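Local coordinates for protein type II secretion chaperone CpaB (Acinetobacter nosocomialis M2, PDB 6O38) that probably acts as a chaperone for the type II-secreted metalloprotease CpaA, with which it forms a complex, at residues Lys66-Glu78 against Ile154-Glu166. Numbering follows the deposited sequence.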
loop_
_atom_site.group_PDB
_atom_site.type_symbol
_atom_site.label_atom_id
_atom_site.label_comp_id
_atom_site.label_asym_id
_atom_site.label_seq_id
_atom_site.Cartn_x
_atom_site.Cartn_y
_atom_site.Cartn_z
ATOM N N LYS G 66 -2.076 -8.821 19.245
ATOM C CA LYS G 66 -0.853 -8.690 18.463
ATOM C C LYS G 66 -0.852 -7.397 17.658
ATOM O O LYS G 66 -1.726 -7.178 16.820
ATOM C CB LYS G 66 -0.681 -9.888 17.526
ATOM C CG LYS G 66 -0.549 -11.224 18.240
ATOM C CD LYS G 66 -0.397 -12.363 17.245
ATOM C CE LYS G 66 -0.261 -13.702 17.951
ATOM N NZ LYS G 66 -0.126 -14.825 16.981
ATOM N N GLY G 67 0.128 -6.546 17.912
ATOM C CA GLY G 67 0.248 -5.298 17.193
ATOM C C GLY G 67 0.968 -4.262 18.034
ATOM O O GLY G 67 1.741 -4.594 18.926
HETATM N N MSE G 68 0.682 -3.002 17.724
HETATM C CA MSE G 68 1.355 -1.874 18.352
HETATM C C MSE G 68 0.348 -0.939 19.017
HETATM O O MSE G 68 -0.426 -0.266 18.338
HETATM C CB MSE G 68 2.182 -1.120 17.311
HETATM C CG MSE G 68 3.033 0.008 17.854
HETATM SE SE MSE G 68 3.915 0.937 16.389
HETATM C CE MSE G 68 2.327 1.476 15.405
ATOM N N VAL G 69 0.363 -0.905 20.350
ATOM C CA VAL G 69 -0.595 -0.094 21.091
ATOM C C VAL G 69 -0.265 1.382 20.914
ATOM O O VAL G 69 0.906 1.786 20.950
ATOM C CB VAL G 69 -0.596 -0.489 22.577
ATOM C CG1 VAL G 69 -1.870 -0.007 23.255
ATOM C CG2 VAL G 69 -0.433 -1.995 22.728
ATOM N N ILE G 70 -1.302 2.200 20.723
ATOM C CA ILE G 70 -1.136 3.628 20.486
ATOM C C ILE G 70 -2.201 4.404 21.248
ATOM O O ILE G 70 -3.275 3.890 21.567
ATOM C CB ILE G 70 -1.204 3.986 18.982
ATOM C CG1 ILE G 70 -2.462 3.394 18.342
ATOM C CG2 ILE G 70 0.058 3.529 18.261
ATOM C CD1 ILE G 70 -3.595 4.384 18.158
ATOM N N LYS G 71 -1.883 5.663 21.536
ATOM C CA LYS G 71 -2.834 6.609 22.101
ATOM C C LYS G 71 -3.277 7.577 21.012
ATOM O O LYS G 71 -2.485 7.956 20.145
ATOM C CB LYS G 71 -2.220 7.373 23.277
ATOM C CG LYS G 71 -3.196 8.300 23.986
ATOM C CD LYS G 71 -2.672 8.737 25.345
ATOM C CE LYS G 71 -3.707 9.571 26.083
ATOM N NZ LYS G 71 -3.292 9.870 27.481
ATOM N N TYR G 72 -4.546 7.974 21.059
ATOM C CA TYR G 72 -5.145 8.743 19.980
ATOM C C TYR G 72 -6.077 9.805 20.541
ATOM O O TYR G 72 -6.820 9.553 21.493
ATOM C CB TYR G 72 -5.906 7.820 19.020
ATOM C CG TYR G 72 -6.760 8.534 18.002
ATOM C CD1 TYR G 72 -6.189 9.346 17.032
ATOM C CD2 TYR G 72 -8.140 8.378 17.997
ATOM C CE1 TYR G 72 -6.970 9.994 16.095
ATOM C CE2 TYR G 72 -8.926 9.017 17.065
ATOM C CZ TYR G 72 -8.338 9.823 16.117
ATOM O OH TYR G 72 -9.126 10.459 15.188
ATOM N N ASP G 73 -6.028 10.990 19.943
ATOM C CA ASP G 73 -6.915 12.096 20.302
ATOM C C ASP G 73 -7.810 12.404 19.112
ATOM O O ASP G 73 -7.317 12.911 18.086
ATOM C CB ASP G 73 -6.110 13.330 20.708
ATOM C CG ASP G 73 -6.942 14.355 21.463
ATOM O OD1 ASP G 73 -8.138 14.518 21.144
ATOM O OD2 ASP G 73 -6.394 15.000 22.383
ATOM N N PRO G 74 -9.115 12.122 19.186
ATOM C CA PRO G 74 -9.989 12.362 18.026
ATOM C C PRO G 74 -10.199 13.832 17.704
ATOM O O PRO G 74 -10.673 14.141 16.604
ATOM C CB PRO G 74 -11.306 11.693 18.439
ATOM C CG PRO G 74 -11.290 11.736 19.930
ATOM C CD PRO G 74 -9.851 11.558 20.330
ATOM N N LYS G 75 -9.862 14.743 18.616
ATOM C CA LYS G 75 -10.050 16.165 18.367
ATOM C C LYS G 75 -8.994 16.744 17.434
ATOM O O LYS G 75 -9.214 17.818 16.863
ATOM C CB LYS G 75 -10.049 16.929 19.693
ATOM C CG LYS G 75 -11.134 16.471 20.655
ATOM C CD LYS G 75 -10.863 16.937 22.075
ATOM C CE LYS G 75 -11.916 16.401 23.032
ATOM N NZ LYS G 75 -11.592 16.709 24.452
ATOM N N VAL G 76 -7.859 16.062 17.267
ATOM C CA VAL G 76 -6.807 16.569 16.392
ATOM C C VAL G 76 -7.241 16.501 14.932
ATOM O O VAL G 76 -7.048 17.453 14.168
ATOM C CB VAL G 76 -5.496 15.798 16.634
ATOM C CG1 VAL G 76 -4.477 16.123 15.552
ATOM C CG2 VAL G 76 -4.938 16.127 18.010
ATOM N N ILE G 77 -7.836 15.378 14.520
ATOM C CA ILE G 77 -8.254 15.235 13.129
ATOM C C ILE G 77 -9.480 16.093 12.838
ATOM O O ILE G 77 -9.636 16.606 11.723
ATOM C CB ILE G 77 -8.506 13.751 12.798
ATOM C CG1 ILE G 77 -8.897 13.581 11.328
ATOM C CG2 ILE G 77 -9.581 13.174 13.700
ATOM C CD1 ILE G 77 -7.847 14.063 10.354
ATOM N N GLU G 78 -10.360 16.277 13.826
ATOM C CA GLU G 78 -11.568 17.067 13.614
ATOM C C GLU G 78 -11.265 18.541 13.382
ATOM O O GLU G 78 -12.101 19.249 12.813
ATOM C CB GLU G 78 -12.514 16.905 14.804
ATOM C CG GLU G 78 -13.064 15.498 14.963
ATOM C CD GLU G 78 -13.766 15.291 16.289
ATOM O OE1 GLU G 78 -13.895 16.269 17.056
ATOM O OE2 GLU G 78 -14.187 14.149 16.568
ATOM N N ILE G 154 -9.280 2.040 16.965
ATOM C CA ILE G 154 -9.162 2.845 18.174
ATOM C C ILE G 154 -10.524 2.943 18.846
ATOM O O ILE G 154 -11.551 3.091 18.175
ATOM C CB ILE G 154 -8.604 4.248 17.860
ATOM C CG1 ILE G 154 -7.261 4.133 17.138
ATOM C CG2 ILE G 154 -8.446 5.065 19.131
ATOM C CD1 ILE G 154 -6.868 5.378 16.383
ATOM N N LYS G 155 -10.528 2.856 20.177
ATOM C CA LYS G 155 -11.747 2.956 20.971
ATOM C C LYS G 155 -11.432 3.696 22.261
ATOM O O LYS G 155 -10.605 3.234 23.054
ATOM C CB LYS G 155 -12.327 1.571 21.274
ATOM C CG LYS G 155 -13.487 1.581 22.258
ATOM C CD LYS G 155 -14.780 2.036 21.599
ATOM C CE LYS G 155 -15.935 2.013 22.588
ATOM N NZ LYS G 155 -17.174 2.610 22.015
ATOM N N ASP G 156 -12.092 4.839 22.465
ATOM C CA ASP G 156 -11.942 5.649 23.678
ATOM C C ASP G 156 -10.492 6.085 23.893
ATOM O O ASP G 156 -9.949 5.999 24.995
ATOM C CB ASP G 156 -12.480 4.907 24.904
ATOM C CG ASP G 156 -13.969 4.637 24.817
ATOM O OD1 ASP G 156 -14.692 5.469 24.227
ATOM O OD2 ASP G 156 -14.418 3.595 25.338
ATOM N N GLY G 157 -9.863 6.563 22.819
ATOM C CA GLY G 157 -8.536 7.135 22.899
ATOM C C GLY G 157 -7.388 6.152 22.855
ATOM O O GLY G 157 -6.238 6.579 22.694
ATOM N N VAL G 158 -7.649 4.854 22.990
ATOM C CA VAL G 158 -6.617 3.828 22.915
ATOM C C VAL G 158 -6.915 2.945 21.711
ATOM O O VAL G 158 -8.080 2.649 21.419
ATOM C CB VAL G 158 -6.538 2.999 24.217
ATOM C CG1 VAL G 158 -7.870 2.327 24.521
ATOM C CG2 VAL G 158 -5.413 1.974 24.141
ATOM N N GLY G 159 -5.864 2.538 21.003
ATOM C CA GLY G 159 -6.039 1.796 19.773
ATOM C C GLY G 159 -4.903 0.826 19.532
ATOM O O GLY G 159 -3.952 0.736 20.311
ATOM N N LEU G 160 -5.019 0.092 18.427
ATOM C CA LEU G 160 -4.052 -0.934 18.060
ATOM C C LEU G 160 -3.763 -0.843 16.571
ATOM O O LEU G 160 -4.689 -0.877 15.754
ATOM C CB LEU G 160 -4.574 -2.333 18.411
ATOM C CG LEU G 160 -3.624 -3.510 18.176
ATOM C CD1 LEU G 160 -2.418 -3.425 19.099
ATOM C CD2 LEU G 160 -4.355 -4.833 18.358
ATOM N N VAL G 161 -2.485 -0.728 16.223
ATOM C CA VAL G 161 -2.036 -0.733 14.837
ATOM C C VAL G 161 -1.295 -2.035 14.581
ATOM O O VAL G 161 -0.518 -2.496 15.424
ATOM C CB VAL G 161 -1.144 0.478 14.505
ATOM C CG1 VAL G 161 -1.480 1.017 13.125
ATOM C CG2 VAL G 161 -1.314 1.557 15.546
ATOM N N GLN G 162 -1.537 -2.624 13.414
ATOM C CA GLN G 162 -0.943 -3.904 13.074
ATOM C C GLN G 162 -0.861 -4.029 11.562
ATOM O O GLN G 162 -1.594 -3.365 10.823
ATOM C CB GLN G 162 -1.757 -5.069 13.652
ATOM C CG GLN G 162 -3.195 -5.106 13.150
ATOM C CD GLN G 162 -4.019 -6.204 13.793
ATOM O OE1 GLN G 162 -3.756 -6.614 14.922
ATOM N NE2 GLN G 162 -5.025 -6.686 13.072
ATOM N N THR G 163 0.046 -4.887 11.110
ATOM C CA THR G 163 0.063 -5.261 9.707
ATOM C C THR G 163 -1.149 -6.135 9.407
ATOM O O THR G 163 -1.640 -6.869 10.268
ATOM C CB THR G 163 1.354 -6.001 9.357
ATOM O OG1 THR G 163 2.128 -6.203 10.547
ATOM C CG2 THR G 163 2.173 -5.199 8.357
HETATM N N MSE G 164 -1.633 -6.047 8.174
HETATM C CA MSE G 164 -2.895 -6.684 7.810
HETATM C C MSE G 164 -2.824 -8.210 7.845
HETATM O O MSE G 164 -3.854 -8.884 7.796
HETATM C CB MSE G 164 -3.341 -6.205 6.427
HETATM C CG MSE G 164 -3.512 -4.697 6.348
HETATM SE SE MSE G 164 -5.122 -4.146 5.402
HETATM C CE MSE G 164 -5.086 -2.244 5.840
ATOM N N ASP G 165 -1.607 -8.755 7.931
ATOM C CA ASP G 165 -1.462 -10.200 8.062
ATOM C C ASP G 165 -1.937 -10.686 9.425
ATOM O O ASP G 165 -2.410 -11.822 9.548
ATOM C CB ASP G 165 -0.008 -10.613 7.828
ATOM C CG ASP G 165 0.968 -9.857 8.708
ATOM O OD1 ASP G 165 0.520 -9.032 9.531
ATOM O OD2 ASP G 165 2.187 -10.088 8.575
ATOM N N GLU G 166 -1.820 -9.845 10.454
ATOM C CA GLU G 166 -2.358 -10.159 11.771
ATOM C C GLU G 166 -3.878 -10.103 11.814
ATOM O O GLU G 166 -4.468 -10.539 12.808
ATOM C CB GLU G 166 -1.785 -9.193 12.811
ATOM C CG GLU G 166 -0.276 -9.267 12.977
ATOM C CD GLU G 166 0.188 -10.586 13.564
ATOM O OE1 GLU G 166 -0.631 -11.277 14.206
ATOM O OE2 GLU G 166 1.374 -10.932 13.383
#
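An antiparallel pair of neighbouring strands, 68-72 and 158-163, brings an early strand of the chain beside its last one. M68 and V161 exchange both backbone bonds, M68 N to V161 O at 2.6 Å and V161 N to M68 O with an N-H...O angle of 175°. I70 and G159 repeat the exchange, and Y72 N donates to G157 O, in the hairpin turn that leads into the second strand, at 2.7 Å. This alternation makes M68/V161 and I70/G159 hydrogen-bonded pairs, V69/L160 and K71/V158 non-hydrogen-bonded ones.

The side chains of M68, I70 and V161 share one face of the sheet. V161 CG2 lies 3.5 Å from I70 CG1, the two side chains crossing at about a right angle, while selenomethionine M68 lies alongside V161, its methyl CE meeting CG2. I70 puts CG1 between its backbone N and carbonyl carbon (chi1 52°), and CD1 extends over side-chain-less G159 to I154 CG1, 3.8 Å away. I154 belongs to the preceding strand of the hairpin, which reverses through a type I' turn, K155-V158; the positive phi of G157 (84°) suits that turn.

Tyrosine Y72 completes this apolar row: I154 CD1 sits over the ring face in a CH-pi contact, 3.9 Å from the centroid, and I154 CG2 touches CD2. The hydroxyl of Y72 hydrogen-bonds Q132, tying the ring to strand 127-133. On the opposite face, L160 CD1 reaches back to M68 N at 3.4 Å, packing against the backbone at G67. At the start of the turn, K155 NZ hydrogen-bonds L389 O of the CpaA chain.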